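Local structure of LPXTG cell wall surface protein (Streptococcus gordonii, 4IGB) at residues B[130-135]-B[161-166]. The protein is a peptidoglycan-linked surface protein of which this chain holds the two N-terminal domains, and probably serves in adhesion. Numbering follows the deposited sequence.
Sequences SAQKST and NHDYIM
Bent at chi2 (-50°) and extended beyond it, the Lys133 side chain runs along the backbone of Tyr164 and Ile165 until its ammonium reaches Asp163, whose CG lies anti to the backbone N (chi1 -165°). There Lys133 NZ takes three partners: it bonds to Asp163 O at 3.1 Å, coming from above the carbonyl plane, forms a salt bridge to Asp163 OD1 at 3.4 Å, and donates to a water at 2.8 Å that also lies within bonding distance of Asp163 OD1 and Ile165 O. Farther along, the two loops join through their backbones. Tyr164 O accepts from both Ser134 N (2.7 Å) and Thr135 N (3.1 Å), and Met166 N returns a nearly straight bond to Thr135 O at 2.7 Å; these last two bonds make a single beta bridge between Thr135 and Ile165, just where strand 135-142 begins. Beside it, Thr135 OG1 sits at the edge of the Tyr164 ring, in its plane, 3.6 Å from Tyr164 CD1, while the phenol OH is bonded to Asp48. Met166 CG packs against Lys133 CB. Tying together two loops of the N-terminal domain, the buried lysine has its charge met by a carboxylate, a carbonyl and a water, which probably keeps it protonated.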
loop_
_atom_site.group_PDB
_atom_site.type_symbol
_atom_site.label_atom_id
_atom_site.label_comp_id
_atom_site.label_asym_id
_atom_site.label_seq_id
_atom_site.Cartn_x
_atom_site.Cartn_y
_atom_site.Cartn_z
ATOM N N SER B 130 -5.781 33.616 -23.543
ATOM C CA SER B 130 -5.581 34.627 -22.502
ATOM C C SER B 130 -4.134 35.104 -22.453
ATOM O O SER B 130 -3.234 34.469 -23.002
ATOM C CB SER B 130 -5.974 34.074 -21.129
ATOM O OG SER B 130 -4.902 33.328 -20.573
ATOM N N ALA B 131 -3.901 36.225 -21.786
ATOM C CA ALA B 131 -2.543 36.723 -21.639
ATOM C C ALA B 131 -1.866 36.106 -20.418
ATOM O O ALA B 131 -0.667 35.848 -20.429
ATOM C CB ALA B 131 -2.541 38.244 -21.544
ATOM N N GLN B 132 -2.640 35.857 -19.370
ATOM C CA GLN B 132 -2.049 35.487 -18.088
ATOM C C GLN B 132 -1.973 33.983 -17.794
ATOM O O GLN B 132 -1.166 33.575 -16.963
ATOM C CB GLN B 132 -2.754 36.213 -16.936
ATOM C CG GLN B 132 -4.255 35.961 -16.876
ATOM C CD GLN B 132 -4.854 36.262 -15.508
ATOM O OE1 GLN B 132 -4.172 36.168 -14.481
ATOM N NE2 GLN B 132 -6.141 36.627 -15.489
ATOM N N LYS B 133 -2.798 33.164 -18.449
ATOM C CA LYS B 133 -2.822 31.733 -18.140
ATOM C C LYS B 133 -1.843 30.963 -19.019
ATOM O O LYS B 133 -1.860 31.102 -20.243
ATOM C CB LYS B 133 -4.224 31.151 -18.308
ATOM C CG LYS B 133 -5.311 31.849 -17.517
ATOM C CD LYS B 133 -4.938 32.017 -16.065
ATOM C CE LYS B 133 -6.166 32.395 -15.265
ATOM N NZ LYS B 133 -5.822 32.945 -13.925
ATOM N N SER B 134 -0.996 30.143 -18.401
ATOM C CA SER B 134 0.031 29.420 -19.155
ATOM C C SER B 134 0.282 27.983 -18.689
ATOM O O SER B 134 1.017 27.244 -19.344
ATOM C CB SER B 134 1.356 30.180 -19.123
ATOM O OG SER B 134 1.863 30.237 -17.799
ATOM N N THR B 135 -0.308 27.584 -17.569
ATOM C CA THR B 135 -0.069 26.235 -17.073
ATOM C C THR B 135 -1.361 25.511 -16.723
ATOM O O THR B 135 -2.439 26.117 -16.673
ATOM C CB THR B 135 0.858 26.235 -15.847
ATOM O OG1 THR B 135 0.160 26.779 -14.721
ATOM C CG2 THR B 135 2.122 27.045 -16.110
ATOM N N ASN B 161 0.787 35.688 -6.469
ATOM C CA ASN B 161 2.016 35.570 -7.246
ATOM C C ASN B 161 2.010 34.383 -8.201
ATOM O O ASN B 161 2.878 34.268 -9.066
ATOM C CB ASN B 161 3.228 35.501 -6.315
ATOM C CG ASN B 161 3.424 36.777 -5.523
ATOM O OD1 ASN B 161 2.942 37.841 -5.912
ATOM N ND2 ASN B 161 4.130 36.677 -4.405
ATOM N N HIS B 162 1.028 33.503 -8.044
ATOM C CA HIS B 162 0.904 32.334 -8.904
ATOM C C HIS B 162 -0.532 32.164 -9.383
ATOM O O HIS B 162 -1.247 31.269 -8.938
ATOM C CB HIS B 162 1.373 31.075 -8.173
ATOM C CG HIS B 162 2.825 31.093 -7.812
ATOM N ND1 HIS B 162 3.308 31.752 -6.703
ATOM C CD2 HIS B 162 3.901 30.535 -8.417
ATOM C CE1 HIS B 162 4.618 31.598 -6.638
ATOM N NE2 HIS B 162 5.002 30.865 -7.666
ATOM N N ASP B 163 -0.944 33.038 -10.294
ATOM C CA ASP B 163 -2.297 33.010 -10.828
ATOM C C ASP B 163 -2.271 32.872 -12.346
ATOM O O ASP B 163 -2.920 33.636 -13.057
ATOM C CB ASP B 163 -3.050 34.279 -10.428
ATOM C CG ASP B 163 -4.545 34.166 -10.641
ATOM O OD1 ASP B 163 -5.072 33.035 -10.588
ATOM O OD2 ASP B 163 -5.194 35.207 -10.863
ATOM N N TYR B 164 -1.515 31.896 -12.837
ATOM C CA TYR B 164 -1.414 31.671 -14.274
ATOM C C TYR B 164 -1.858 30.264 -14.675
ATOM O O TYR B 164 -1.493 29.768 -15.742
ATOM C CB TYR B 164 0.007 31.971 -14.781
ATOM C CG TYR B 164 1.084 31.455 -13.870
ATOM C CD1 TYR B 164 1.379 30.096 -13.822
ATOM C CD2 TYR B 164 1.798 32.316 -13.038
ATOM C CE1 TYR B 164 2.363 29.600 -12.976
ATOM C CE2 TYR B 164 2.781 31.835 -12.190
ATOM C CZ TYR B 164 3.061 30.470 -12.164
ATOM O OH TYR B 164 4.031 29.963 -11.329
ATOM N N ILE B 165 -2.657 29.631 -13.825
ATOM C CA ILE B 165 -3.132 28.277 -14.095
ATOM C C ILE B 165 -4.487 28.288 -14.789
ATOM O O ILE B 165 -5.425 28.928 -14.322
ATOM C CB ILE B 165 -3.233 27.441 -12.814
ATOM C CG1 ILE B 165 -1.993 27.648 -11.936
ATOM C CG2 ILE B 165 -3.403 25.963 -13.159
ATOM C CD1 ILE B 165 -2.119 27.049 -10.552
ATOM N N MET B 166 -4.591 27.570 -15.903
ATOM C CA MET B 166 -5.829 27.516 -16.676
ATOM C C MET B 166 -6.943 26.768 -15.959
ATOM O O MET B 166 -6.712 25.702 -15.385
ATOM C CB MET B 166 -5.585 26.833 -18.020
ATOM C CG MET B 166 -4.648 27.571 -18.919
ATOM S SD MET B 166 -4.501 26.722 -20.506
ATOM C CE MET B 166 -3.378 27.859 -21.314
HETATM O O HOH W 1 -4.927 30.826 -12.280
#